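Local coordinates for sulfur oxidation protein soxB (Thermus thermophilus, PDB 2WDD) that probably hydrolyses the sulfur-sulfur bond of cysteine S-thiosulfonate at a dimanganese centre, releasing sulfate in the Sox sulfur oxidation pathway, at residues W166-R170 with F230-F236; A217-Y221 with S262-L268; A237-R241 with L272-I276; I279-S284 with K299-G305. One frame throughout, in Å; residues are numbered along the deposited sequence. Where two conformers were deposited one is given.

Contact 1 (W166-R170 with F230-F236); sequences WTLGR and FTEGLSF. With TBU (tertiary-butyl alcohol), chain E.
In the loop that runs from the manganese ligand His163 into helix 170-179, Trp166 meets Phe236 in a T-shaped (edge-to-face) pair. The edge of the phenylalanine points at the five-membered ring of the indole, with centroids 4.7 Å apart and planes at 83°; Phe236 CE1 lies 3.5 Å from Trp166 NE1, whose N-H goes to Ser162. Farther along the indole, Leu234 CD1 approaches CZ3 of Trp166 at 3.6 Å, the leucine crossing it at about a right angle. Without the indole, as with an alanine here, the edge of Phe236 and the Leu234 methyl would probably face a gap, and Ser162 would lose its N-H donor. Segment 230-236 makes a type II beta turn from Thr231 to Leu234, then enters short strand 234-235, which pairs with strand 190-191. Phe230, before the turn, lays its ring over the backbone of Thr167, whose CA makes a CH-pi contact 4.0 Å from the ring centroid. Gly169 holds the N-cap position of helix 170-179, and Arg170 N gives a weak bond to Phe230 O (3.2 Å). In one of its two conformers Arg170, extended from CG to NE, carries one guanidinium face over Leu234 CD2, 3.4 Å from NH2, while NE pairs with Glu174 and NH1 donates to a water. Phe236 N makes a nearly straight bond to the tertiary-butyl alcohol O (2.9 Å, 179°).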
loop_
_atom_site.group_PDB
_atom_site.type_symbol
_atom_site.label_atom_id
_atom_site.label_comp_id
_atom_site.label_asym_id
_atom_site.label_seq_id
_atom_site.Cartn_x
_atom_site.Cartn_y
_atom_site.Cartn_z
ATOM N N TRP A 166 7.564 -4.097 10.616
ATOM C CA TRP A 166 8.930 -4.092 11.116
ATOM C C TRP A 166 9.530 -2.727 11.395
ATOM O O TRP A 166 10.596 -2.650 12.006
ATOM C CB TRP A 166 9.833 -4.922 10.217
ATOM C CG TRP A 166 9.393 -6.357 10.221
ATOM C CD1 TRP A 166 8.565 -6.957 9.318
ATOM C CD2 TRP A 166 9.623 -7.319 11.259
ATOM N NE1 TRP A 166 8.282 -8.246 9.716
ATOM C CE2 TRP A 166 8.925 -8.494 10.901
ATOM C CE3 TRP A 166 10.363 -7.310 12.448
ATOM C CZ2 TRP A 166 8.971 -9.660 11.670
ATOM C CZ3 TRP A 166 10.379 -8.458 13.227
ATOM C CH2 TRP A 166 9.698 -9.620 12.828
ATOM N N THR A 167 8.871 -1.655 10.948
ATOM C CA THR A 167 9.392 -0.312 11.211
ATOM C C THR A 167 9.116 0.095 12.652
ATOM O O THR A 167 9.516 1.176 13.086
ATOM C CB THR A 167 8.908 0.740 10.193
ATOM O OG1 THR A 167 7.493 0.903 10.289
ATOM C CG2 THR A 167 9.299 0.338 8.776
ATOM N N LEU A 168 8.460 -0.791 13.398
ATOM C CA LEU A 168 8.239 -0.567 14.823
ATOM C C LEU A 168 9.452 -1.109 15.577
ATOM O O LEU A 168 9.603 -0.861 16.771
ATOM C CB LEU A 168 6.987 -1.292 15.314
ATOM C CG LEU A 168 5.659 -0.754 14.774
ATOM C CD1 LEU A 168 4.523 -1.691 15.127
ATOM C CD2 LEU A 168 5.383 0.650 15.290
ATOM N N GLY A 169 10.297 -1.859 14.876
ATOM C CA GLY A 169 11.471 -2.497 15.455
ATOM C C GLY A 169 11.151 -3.928 15.869
ATOM O O GLY A 169 10.020 -4.223 16.244
ATOM N N ARG A 170 12.152 -4.806 15.810
ATOM C CA ARG A 170 11.942 -6.209 16.157
ATOM C C ARG A 170 11.360 -6.414 17.551
ATOM O O ARG A 170 10.457 -7.233 17.730
ATOM C CB ARG A 170 13.215 -7.033 15.964
ATOM C CG ARG A 170 13.009 -8.534 16.081
ATOM C CD ARG A 170 14.335 -9.245 16.286
ATOM N NE ARG A 170 14.172 -10.683 16.473
ATOM C CZ ARG A 170 15.083 -11.585 16.124
ATOM N NH1 ARG A 170 14.857 -12.876 16.330
ATOM N NH2 ARG A 170 16.221 -11.194 15.567
ATOM N N PHE A 230 16.056 -1.755 12.328
ATOM C CA PHE A 230 14.747 -2.306 12.649
ATOM C C PHE A 230 14.682 -3.825 12.516
ATOM O O PHE A 230 13.826 -4.457 13.138
ATOM C CB PHE A 230 13.677 -1.718 11.726
ATOM C CG PHE A 230 13.362 -0.266 11.985
ATOM C CD1 PHE A 230 13.468 0.281 13.257
ATOM C CD2 PHE A 230 12.900 0.534 10.957
ATOM C CE1 PHE A 230 13.145 1.610 13.483
ATOM C CE2 PHE A 230 12.575 1.857 11.176
ATOM C CZ PHE A 230 12.695 2.399 12.440
ATOM N N THR A 231 15.514 -4.386 11.639
ATOM C CA THR A 231 15.484 -5.826 11.357
ATOM C C THR A 231 16.832 -6.525 11.529
ATOM O O THR A 231 17.065 -7.589 10.945
ATOM C CB THR A 231 14.949 -6.098 9.940
ATOM O OG1 THR A 231 15.827 -5.505 8.974
ATOM C CG2 THR A 231 13.551 -5.521 9.767
ATOM N N GLU A 232 17.727 -5.931 12.305
ATOM C CA GLU A 232 19.036 -6.540 12.504
ATOM C C GLU A 232 18.889 -7.947 13.085
ATOM O O GLU A 232 18.116 -8.165 14.015
ATOM C CB GLU A 232 19.917 -5.661 13.395
ATOM C CG GLU A 232 19.414 -5.487 14.811
ATOM C CD GLU A 232 20.004 -4.257 15.479
ATOM O OE1 GLU A 232 19.226 -3.409 15.969
ATOM O OE2 GLU A 232 21.248 -4.122 15.482
ATOM N N GLY A 233 19.599 -8.905 12.496
ATOM C CA GLY A 233 19.553 -10.288 12.943
ATOM C C GLY A 233 18.591 -11.122 12.125
ATOM O O GLY A 233 18.576 -12.351 12.225
ATOM N N LEU A 234 17.792 -10.451 11.302
ATOM C CA LEU A 234 16.822 -11.141 10.461
ATOM C C LEU A 234 17.133 -11.064 8.976
ATOM O O LEU A 234 17.658 -10.057 8.490
ATOM C CB LEU A 234 15.441 -10.531 10.669
ATOM C CG LEU A 234 14.912 -10.545 12.100
ATOM C CD1 LEU A 234 13.565 -9.833 12.199
ATOM C CD2 LEU A 234 14.809 -11.977 12.575
ATOM N N SER A 235 16.732 -12.109 8.252
ATOM C CA SER A 235 16.799 -12.134 6.797
ATOM C C SER A 235 15.359 -12.370 6.331
ATOM O O SER A 235 14.636 -13.155 6.936
ATOM C CB SER A 235 17.668 -13.274 6.294
ATOM O OG SER A 235 17.585 -13.351 4.879
ATOM N N PHE A 236 14.948 -11.681 5.268
ATOM C CA PHE A 236 13.596 -11.797 4.714
ATOM C C PHE A 236 13.697 -12.296 3.267
ATOM O O PHE A 236 12.710 -12.294 2.521
ATOM C CB PHE A 236 12.958 -10.395 4.656
ATOM C CG PHE A 236 12.453 -9.892 5.972
ATOM C CD1 PHE A 236 11.091 -9.780 6.202
ATOM C CD2 PHE A 236 13.330 -9.460 6.959
ATOM C CE1 PHE A 236 10.611 -9.304 7.399
ATOM C CE2 PHE A 236 12.843 -8.996 8.174
ATOM C CZ PHE A 236 11.482 -8.937 8.396
HETATM O O TBU E . 16.828 -9.887 3.982
HETATM C C TBU E . 18.006 -10.098 3.167
HETATM C C1 TBU E . 18.866 -11.179 3.765
HETATM C C2 TBU E . 17.718 -10.542 1.724
HETATM C C3 TBU E . 18.806 -8.807 3.133
HETATM O O HOH W 1 17.189 -13.885 14.844
#

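Contact 2 (A217-Y221 with S262-L268); sequences ASYPY and SHNGMQL. With MN (manganese (II) ion), chain H.
His263 binds manganese through NE2 at 2.2 Å, and its backbone N donates to Ala217 O across the contact (2.9 Å), so segment 217-221 holds the main chain of a metal ligand. A water, Asp132, His163 and His286 complete this ion's ligands. CG of His263 stands anti to the backbone N (chi1 -154°), sending the imidazole to the metal, and its ND1 is hydrogen-bonded to Gly130 O. His263 O receives a CA-H...O contact from Tyr219 CA (3.2 Å) and lies near the plane of the tyrosine ring, at its edge. Ala217 and Ser262 form a parallel bridge where strands 210-217 and 257-262 end, the C-terminal edge of a sheet from which the metal-binding loop leaves, as in metallophosphoesterases of the 5'-nucleotidase family. Just past the strand, Ser262 OG accepts from Asn264 N at 3.1 Å, an ST turn that shapes the loop before Gly265, at the N-cap position of helix 266-273; the same hydroxyl bonds to Asp269. Asn264, whose amide also finds its polar partner in Asp269, brings OD1 within 3.4 Å of Pro220 CD, the side chains crossing nearly at right angles. Pro220 CG packs on Leu268 CD2 (4.0 Å), and Tyr221, its side chain running against that of Leu268, reaches the same methyl.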
loop_
_atom_site.group_PDB
_atom_site.type_symbol
_atom_site.label_atom_id
_atom_site.label_comp_id
_atom_site.label_asym_id
_atom_site.label_seq_id
_atom_site.Cartn_x
_atom_site.Cartn_y
_atom_site.Cartn_z
ATOM N N ALA A 217 3.911 -15.233 3.270
ATOM C CA ALA A 217 5.151 -14.652 2.757
ATOM C C ALA A 217 5.191 -13.171 3.096
ATOM O O ALA A 217 4.267 -12.432 2.766
ATOM C CB ALA A 217 5.283 -14.848 1.258
ATOM N N SER A 218 6.228 -12.761 3.821
ATOM C CA SER A 218 6.415 -11.348 4.143
ATOM C C SER A 218 7.272 -10.674 3.063
ATOM O O SER A 218 7.942 -11.334 2.270
ATOM C CB SER A 218 7.062 -11.190 5.517
ATOM O OG SER A 218 6.103 -11.412 6.532
ATOM N N TYR A 219 7.252 -9.347 3.033
ATOM C CA TYR A 219 7.983 -8.601 2.009
ATOM C C TYR A 219 9.464 -8.958 2.033
ATOM O O TYR A 219 10.107 -8.849 3.073
ATOM C CB TYR A 219 7.816 -7.105 2.262
ATOM C CG TYR A 219 8.350 -6.222 1.158
ATOM C CD1 TYR A 219 7.945 -6.392 -0.160
ATOM C CD2 TYR A 219 9.205 -5.170 1.450
ATOM C CE1 TYR A 219 8.420 -5.573 -1.171
ATOM C CE2 TYR A 219 9.677 -4.334 0.443
ATOM C CZ TYR A 219 9.273 -4.529 -0.852
ATOM O OH TYR A 219 9.738 -3.682 -1.847
ATOM N N PRO A 220 10.028 -9.354 0.882
ATOM C CA PRO A 220 11.440 -9.784 0.868
ATOM C C PRO A 220 12.480 -8.672 0.917
ATOM O O PRO A 220 13.670 -8.943 1.128
ATOM C CB PRO A 220 11.569 -10.547 -0.456
ATOM C CG PRO A 220 10.436 -10.060 -1.303
ATOM C CD PRO A 220 9.319 -9.726 -0.361
ATOM N N TYR A 221 12.048 -7.431 0.716
ATOM C CA TYR A 221 12.990 -6.323 0.640
ATOM C C TYR A 221 12.980 -5.370 1.825
ATOM O O TYR A 221 13.369 -4.204 1.707
ATOM C CB TYR A 221 12.811 -5.585 -0.685
ATOM C CG TYR A 221 12.817 -6.523 -1.870
ATOM C CD1 TYR A 221 13.948 -7.268 -2.185
ATOM C CD2 TYR A 221 11.680 -6.702 -2.646
ATOM C CE1 TYR A 221 13.953 -8.144 -3.263
ATOM C CE2 TYR A 221 11.683 -7.561 -3.738
ATOM C CZ TYR A 221 12.823 -8.277 -4.038
ATOM O OH TYR A 221 12.826 -9.151 -5.104
ATOM N N SER A 262 0.320 -13.399 0.635
ATOM C CA SER A 262 1.578 -12.769 0.260
ATOM C C SER A 262 1.712 -11.272 0.455
ATOM O O SER A 262 0.766 -10.505 0.232
ATOM C CB SER A 262 1.782 -13.025 -1.237
ATOM O OG SER A 262 3.057 -12.597 -1.675
ATOM N N HIS A 263 2.933 -10.860 0.785
ATOM C CA HIS A 263 3.275 -9.445 0.810
ATOM C C HIS A 263 4.511 -9.247 -0.071
ATOM O O HIS A 263 5.343 -8.392 0.209
ATOM C CB HIS A 263 3.489 -8.863 2.208
ATOM C CG HIS A 263 3.230 -7.389 2.265
ATOM N ND1 HIS A 263 2.043 -6.858 2.729
ATOM C CD2 HIS A 263 3.964 -6.342 1.816
ATOM C CE1 HIS A 263 2.069 -5.544 2.579
ATOM N NE2 HIS A 263 3.222 -5.205 2.032
ATOM N N ASN A 264 4.601 -10.016 -1.156
ATOM C CA ASN A 264 5.723 -9.890 -2.088
ATOM C C ASN A 264 5.546 -8.725 -3.054
ATOM O O ASN A 264 6.532 -8.227 -3.596
ATOM C CB ASN A 264 5.847 -11.138 -2.988
ATOM C CG ASN A 264 6.428 -12.348 -2.280
ATOM O OD1 ASN A 264 7.371 -12.244 -1.505
ATOM N ND2 ASN A 264 5.929 -13.530 -2.646
ATOM N N GLY A 265 4.287 -8.414 -3.383
ATOM C CA GLY A 265 3.917 -7.476 -4.437
ATOM C C GLY A 265 3.306 -8.332 -5.545
ATOM O O GLY A 265 3.801 -9.429 -5.816
ATOM N N MET A 266 2.236 -7.864 -6.181
ATOM C CA MET A 266 1.558 -8.691 -7.172
ATOM C C MET A 266 2.357 -9.176 -8.372
ATOM O O MET A 266 2.117 -10.283 -8.847
ATOM C CB MET A 266 0.222 -8.091 -7.595
ATOM C CG MET A 266 -0.710 -9.120 -8.210
ATOM S SD MET A 266 -2.376 -8.468 -8.449
ATOM C CE MET A 266 -2.136 -7.241 -9.722
ATOM N N GLN A 267 3.276 -8.362 -8.887
ATOM C CA GLN A 267 4.046 -8.780 -10.054
ATOM C C GLN A 267 5.021 -9.875 -9.659
ATOM O O GLN A 267 5.226 -10.838 -10.404
ATOM C CB GLN A 267 4.789 -7.597 -10.672
ATOM C CG GLN A 267 3.855 -6.456 -11.092
ATOM C CD GLN A 267 2.730 -6.938 -11.996
ATOM O OE1 GLN A 267 2.977 -7.586 -13.014
ATOM N NE2 GLN A 267 1.490 -6.614 -11.634
ATOM N N LEU A 268 5.600 -9.753 -8.471
ATOM C CA LEU A 268 6.489 -10.799 -7.988
ATOM C C LEU A 268 5.679 -12.079 -7.741
ATOM O O LEU A 268 6.117 -13.179 -8.068
ATOM C CB LEU A 268 7.225 -10.343 -6.735
ATOM C CG LEU A 268 8.182 -11.353 -6.105
ATOM C CD1 LEU A 268 9.131 -11.958 -7.157
ATOM C CD2 LEU A 268 8.967 -10.665 -4.986
HETATM MN MN MN H . 4.062 -3.250 1.647
HETATM O O HOH W 2 2.867 -1.864 0.590
#

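Contact 3 (A237-R241 with L272-I276); sequences ALDER and LAERI. With TBU (tertiary-butyl alcohol), chain E.
Charge pairing links Glu240, in the first turn of helix 240-252, to Arg275, in the loop after helix 266-273. In one of the two arginine conformers Glu240 OE2 forms a salt bridge with Arg275 NE at 3.6 Å, lying at the edge of the guanidinium and near its plane, while the carboxylate is turned almost perpendicular to that plane (87°). The same oxygen sits 3.1 Å from Arg275 CD, so it rests against the aliphatic stem as well as the charge. The arginine has a second, weak partner in Phe459 O, through NH1. Apolar contacts lie beside the pair. Leu238 and Leu272 run antiparallel alongside each other, CD1 to CD1 at 4.1 Å, and Leu272 CD2 lies 3.8 Å from Glu240 OE2. Ile276 CD1 reaches Glu240 O at 3.7 Å, and Leu243 of helix 240-252 touches both Leu272 and Ile276. Leu272 O accepts from both Arg275 N and Ile276 N, which holds the turn that carries these side chains. A glutamine in place of Glu240 would probably leave Arg275 NE without its opposite charge. The start of helix 240-252 and the chain at and just after helix 266-273 are joined by apolar packing and one partly exposed charge pair, probably electrostatic more than directional.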
loop_
_atom_site.group_PDB
_atom_site.type_symbol
_atom_site.label_atom_id
_atom_site.label_comp_id
_atom_site.label_asym_id
_atom_site.label_seq_id
_atom_site.Cartn_x
_atom_site.Cartn_y
_atom_site.Cartn_z
ATOM N N ALA A 237 14.911 -12.614 2.833
ATOM C CA ALA A 237 15.149 -12.968 1.435
ATOM C C ALA A 237 14.138 -13.904 0.784
ATOM O O ALA A 237 13.704 -14.884 1.387
ATOM C CB ALA A 237 16.562 -13.514 1.250
ATOM N N LEU A 238 13.781 -13.589 -0.458
ATOM C CA LEU A 238 12.907 -14.445 -1.242
ATOM C C LEU A 238 13.717 -15.728 -1.458
ATOM O O LEU A 238 14.857 -15.678 -1.929
ATOM C CB LEU A 238 12.603 -13.784 -2.592
ATOM C CG LEU A 238 11.893 -14.635 -3.647
ATOM C CD1 LEU A 238 10.437 -14.841 -3.271
ATOM C CD2 LEU A 238 12.008 -13.988 -5.017
ATOM N N ASP A 239 13.149 -16.859 -1.063
ATOM C CA ASP A 239 13.841 -18.142 -1.147
ATOM C C ASP A 239 12.909 -19.153 -1.807
ATOM O O ASP A 239 12.088 -19.787 -1.139
ATOM C CB ASP A 239 14.210 -18.603 0.266
ATOM C CG ASP A 239 15.208 -19.749 0.280
ATOM O OD1 ASP A 239 15.225 -20.554 -0.677
ATOM O OD2 ASP A 239 15.939 -19.872 1.286
ATOM N N GLU A 240 13.003 -19.254 -3.129
ATOM C CA GLU A 240 12.130 -20.139 -3.896
ATOM C C GLU A 240 12.150 -21.587 -3.421
ATOM O O GLU A 240 11.112 -22.243 -3.377
ATOM C CB GLU A 240 12.444 -20.049 -5.386
ATOM C CG GLU A 240 12.163 -18.676 -5.972
ATOM C CD GLU A 240 12.317 -18.641 -7.473
ATOM O OE1 GLU A 240 13.465 -18.587 -7.954
ATOM O OE2 GLU A 240 11.286 -18.655 -8.173
ATOM N N ARG A 241 13.331 -22.073 -3.051
ATOM C CA ARG A 241 13.477 -23.437 -2.552
ATOM C C ARG A 241 12.658 -23.646 -1.285
ATOM O O ARG A 241 11.866 -24.583 -1.190
ATOM C CB ARG A 241 14.954 -23.725 -2.256
ATOM C CG ARG A 241 15.430 -25.108 -2.670
ATOM C CD ARG A 241 16.727 -25.467 -1.952
ATOM N NE ARG A 241 16.509 -25.663 -0.521
ATOM C CZ ARG A 241 16.754 -24.745 0.410
ATOM N NH1 ARG A 241 17.245 -23.562 0.066
ATOM N NH2 ARG A 241 16.513 -25.014 1.686
ATOM N N LEU A 272 6.240 -15.828 -9.371
ATOM C CA LEU A 272 6.305 -17.042 -8.564
ATOM C C LEU A 272 5.284 -18.083 -9.017
ATOM O O LEU A 272 5.545 -19.288 -8.944
ATOM C CB LEU A 272 6.098 -16.724 -7.083
ATOM C CG LEU A 272 7.231 -15.940 -6.416
ATOM C CD1 LEU A 272 6.826 -15.550 -5.000
ATOM C CD2 LEU A 272 8.522 -16.770 -6.405
ATOM N N ALA A 273 4.126 -17.621 -9.481
ATOM C CA ALA A 273 3.084 -18.526 -9.956
ATOM C C ALA A 273 3.587 -19.365 -11.133
ATOM O O ALA A 273 3.117 -20.480 -11.361
ATOM C CB ALA A 273 1.838 -17.747 -10.356
ATOM N N GLU A 274 4.547 -18.830 -11.878
ATOM C CA GLU A 274 5.113 -19.537 -13.026
ATOM C C GLU A 274 6.366 -20.321 -12.651
ATOM O O GLU A 274 6.949 -21.001 -13.491
ATOM C CB GLU A 274 5.470 -18.548 -14.135
ATOM C CG GLU A 274 4.319 -17.676 -14.607
ATOM C CD GLU A 274 4.701 -16.805 -15.787
ATOM O OE1 GLU A 274 5.823 -16.257 -15.786
ATOM O OE2 GLU A 274 3.883 -16.674 -16.720
ATOM N N ARG A 275 6.801 -20.205 -11.400
ATOM C CA ARG A 275 8.031 -20.866 -10.958
ATOM C C ARG A 275 7.817 -21.921 -9.879
ATOM O O ARG A 275 8.557 -22.909 -9.811
ATOM C CB ARG A 275 9.046 -19.827 -10.474
ATOM C CG ARG A 275 9.477 -18.829 -11.542
ATOM C CD ARG A 275 10.870 -18.281 -11.262
ATOM N NE ARG A 275 10.893 -16.821 -11.197
ATOM C CZ ARG A 275 10.812 -16.023 -12.256
ATOM N NH1 ARG A 275 10.844 -14.705 -12.103
ATOM N NH2 ARG A 275 10.685 -16.540 -13.471
ATOM N N ILE A 276 6.831 -21.689 -9.017
ATOM C CA ILE A 276 6.517 -22.596 -7.917
ATOM C C ILE A 276 5.364 -23.507 -8.304
ATOM O O ILE A 276 4.363 -23.047 -8.864
ATOM C CB ILE A 276 6.136 -21.795 -6.642
ATOM C CG1 ILE A 276 7.214 -20.764 -6.302
ATOM C CG2 ILE A 276 5.841 -22.721 -5.468
ATOM C CD1 ILE A 276 8.513 -21.373 -5.807
HETATM O O TBU E . 16.828 -9.887 3.982
HETATM C C TBU E . 18.006 -10.098 3.167
HETATM C C1 TBU E . 18.866 -11.179 3.765
HETATM C C2 TBU E . 17.718 -10.542 1.724
HETATM C C3 TBU E . 18.806 -8.807 3.133
#

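Contact 4 (I279-S284 with K299-G305); sequences IDLILS and KTWIVAG
Leu281 CD1 packs on Trp301 CB (3.8 Å) and Val303 CG2 on one face of a parallel strand pair, where Leu283 and Val303 run alongside in the same sense. Leu281 CG is anti to the backbone N (chi1 171°), swinging CD1 over the neighbouring strand. Strand 323-333 of another sheet covers this face through Ile324, Leu327 and Val329. On the other face, under helix 266-273, Ile282 CB meets Ile302 CG1 at 4.2 Å and Ile282 CG1 meets Thr300 CG2. Strands 281-284 and 300-304 are neighbours in the mixed sheet that also holds 257-262 and 210-217. They pair in parallel through Trp301 N to Asp280 O (3.1 Å), Ile282 N to Trp301 O (2.8 Å), Val303 N to Ile282 O (2.9 Å) and Ser284 N to Val303 O. Gly305 N to Ser284 O (2.9 Å) closes the end nearer the metal site. At the opposite end Thr300 OG1 donates to Ile279 O at 2.7 Å, and a water lies within bonding distance of Asp280 O and Lys299 O. Asp280 OD2 forms a salt bridge with Arg251. Main-chain polar groups pair along the strands; one face is apolar, while the helix face also carries Thr300 and Ser284, the latter bonded to Asp269.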
loop_
_atom_site.group_PDB
_atom_site.type_symbol
_atom_site.label_atom_id
_atom_site.label_comp_id
_atom_site.label_asym_id
_atom_site.label_seq_id
_atom_site.Cartn_x
_atom_site.Cartn_y
_atom_site.Cartn_z
ATOM N N ILE A 279 0.807 -23.873 -5.921
ATOM C CA ILE A 279 0.109 -22.758 -5.287
ATOM C C ILE A 279 -1.176 -22.572 -6.086
ATOM O O ILE A 279 -1.125 -22.291 -7.280
ATOM C CB ILE A 279 0.929 -21.458 -5.277
ATOM C CG1 ILE A 279 2.229 -21.656 -4.488
ATOM C CG2 ILE A 279 0.096 -20.352 -4.669
ATOM C CD1 ILE A 279 3.091 -20.409 -4.407
ATOM N N ASP A 280 -2.316 -22.749 -5.434
ATOM C CA ASP A 280 -3.600 -22.654 -6.115
ATOM C C ASP A 280 -4.166 -21.246 -6.170
ATOM O O ASP A 280 -4.828 -20.870 -7.132
ATOM C CB ASP A 280 -4.605 -23.609 -5.482
ATOM C CG ASP A 280 -4.106 -25.041 -5.480
ATOM O OD1 ASP A 280 -3.686 -25.518 -6.561
ATOM O OD2 ASP A 280 -4.023 -25.640 -4.384
ATOM N N LEU A 281 -3.901 -20.469 -5.127
ATOM C CA LEU A 281 -4.413 -19.119 -5.049
ATOM C C LEU A 281 -3.386 -18.276 -4.313
ATOM O O LEU A 281 -2.773 -18.749 -3.356
ATOM C CB LEU A 281 -5.708 -19.118 -4.236
ATOM C CG LEU A 281 -6.317 -17.767 -3.840
ATOM C CD1 LEU A 281 -6.773 -17.018 -5.089
ATOM C CD2 LEU A 281 -7.488 -17.950 -2.858
ATOM N N ILE A 282 -3.214 -17.035 -4.757
ATOM C CA ILE A 282 -2.329 -16.079 -4.081
ATOM C C ILE A 282 -3.192 -14.871 -3.748
ATOM O O ILE A 282 -3.878 -14.346 -4.634
ATOM C CB ILE A 282 -1.117 -15.622 -4.942
ATOM C CG1 ILE A 282 -0.196 -16.801 -5.257
ATOM C CG2 ILE A 282 -0.303 -14.551 -4.176
ATOM C CD1 ILE A 282 0.876 -16.502 -6.289
ATOM N N LEU A 283 -3.144 -14.444 -2.486
ATOM C CA LEU A 283 -3.820 -13.244 -1.990
ATOM C C LEU A 283 -2.642 -12.255 -1.945
ATOM O O LEU A 283 -1.750 -12.364 -1.093
ATOM C CB LEU A 283 -4.422 -13.496 -0.601
ATOM C CG LEU A 283 -5.517 -14.581 -0.625
ATOM C CD1 LEU A 283 -6.057 -14.880 0.768
ATOM C CD2 LEU A 283 -6.658 -14.203 -1.604
ATOM N N SER A 284 -2.623 -11.350 -2.922
ATOM C CA SER A 284 -1.508 -10.427 -3.135
ATOM C C SER A 284 -1.645 -9.050 -2.510
ATOM O O SER A 284 -2.442 -8.226 -2.968
ATOM C CB SER A 284 -1.256 -10.232 -4.642
ATOM O OG SER A 284 -0.856 -11.425 -5.296
ATOM N N LYS A 299 -0.966 -21.977 -13.296
ATOM C CA LYS A 299 -2.065 -22.752 -12.737
ATOM C C LYS A 299 -2.530 -22.124 -11.419
ATOM O O LYS A 299 -3.044 -22.808 -10.534
ATOM C CB LYS A 299 -1.595 -24.186 -12.482
ATOM C CG LYS A 299 -1.198 -24.934 -13.747
ATOM C CD LYS A 299 -2.357 -24.994 -14.725
ATOM C CE LYS A 299 -1.903 -25.445 -16.103
ATOM N NZ LYS A 299 -3.061 -25.771 -16.985
ATOM N N THR A 300 -2.356 -20.810 -11.299
ATOM C CA THR A 300 -2.698 -20.107 -10.066
ATOM C C THR A 300 -3.669 -18.960 -10.313
ATOM O O THR A 300 -3.555 -18.263 -11.314
ATOM C CB THR A 300 -1.406 -19.522 -9.452
ATOM O OG1 THR A 300 -0.455 -20.572 -9.241
ATOM C CG2 THR A 300 -1.679 -18.761 -8.151
ATOM N N TRP A 301 -4.565 -18.727 -9.358
ATOM C CA TRP A 301 -5.433 -17.547 -9.385
ATOM C C TRP A 301 -4.797 -16.525 -8.439
ATOM O O TRP A 301 -4.328 -16.894 -7.364
ATOM C CB TRP A 301 -6.822 -17.875 -8.838
ATOM C CG TRP A 301 -7.630 -18.729 -9.763
ATOM C CD1 TRP A 301 -7.966 -20.040 -9.582
ATOM C CD2 TRP A 301 -8.180 -18.340 -11.026
ATOM N NE1 TRP A 301 -8.698 -20.488 -10.658
ATOM C CE2 TRP A 301 -8.855 -19.462 -11.550
ATOM C CE3 TRP A 301 -8.177 -17.153 -11.758
ATOM C CZ2 TRP A 301 -9.499 -19.437 -12.790
ATOM C CZ3 TRP A 301 -8.833 -17.125 -12.984
ATOM C CH2 TRP A 301 -9.479 -18.260 -13.485
ATOM N N ILE A 302 -4.859 -15.246 -8.797
ATOM C CA ILE A 302 -4.306 -14.176 -7.959
ATOM C C ILE A 302 -5.387 -13.138 -7.673
ATOM O O ILE A 302 -6.084 -12.680 -8.594
ATOM C CB ILE A 302 -3.100 -13.524 -8.651
ATOM C CG1 ILE A 302 -1.993 -14.566 -8.862
ATOM C CG2 ILE A 302 -2.563 -12.353 -7.814
ATOM C CD1 ILE A 302 -0.783 -14.035 -9.618
ATOM N N VAL A 303 -5.563 -12.804 -6.395
ATOM C CA VAL A 303 -6.534 -11.794 -5.974
ATOM C C VAL A 303 -5.785 -10.772 -5.120
ATOM O O VAL A 303 -5.141 -11.139 -4.140
ATOM C CB VAL A 303 -7.677 -12.431 -5.176
ATOM C CG1 VAL A 303 -8.584 -11.372 -4.568
ATOM C CG2 VAL A 303 -8.458 -13.397 -6.076
ATOM N N ALA A 304 -5.878 -9.494 -5.486
ATOM C CA ALA A 304 -5.184 -8.426 -4.762
ATOM C C ALA A 304 -5.940 -7.969 -3.520
ATOM O O ALA A 304 -7.167 -8.038 -3.469
ATOM C CB ALA A 304 -4.929 -7.239 -5.685
ATOM N N GLY A 305 -5.208 -7.417 -2.552
ATOM C CA GLY A 305 -5.800 -6.983 -1.288
ATOM C C GLY A 305 -6.211 -5.528 -1.109
ATOM O O GLY A 305 -6.699 -5.151 -0.036
HETATM O O HOH W 3 -5.583 -22.808 -9.038
HETATM O O HOH W 4 -2.012 -25.005 -8.941
#

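From the N terminus, 166-170 waits some sixty residues for 230-236, so contact 1 closes the longest loop. Contact 2 opens inside that loop at 217-221 and closes only at 262-268, crossing contact 1; Phe236 touches Tyr219 and Pro220 where they meet. Contact 3 opens at 237-241, directly after contact 1 closes, and ends at 272-276, so it crosses contact 2 in turn and shares helix 266-273 with it. Contact 4 follows in series, a short loop between neighbouring strands, its Leu283 O probably bonded to Ser262 N of contact 2. Together they tie the loop before helix 170-179 to the mixed sheet containing 210-217, 257-262, 281-284 and 300-304 and the helices on one of its faces.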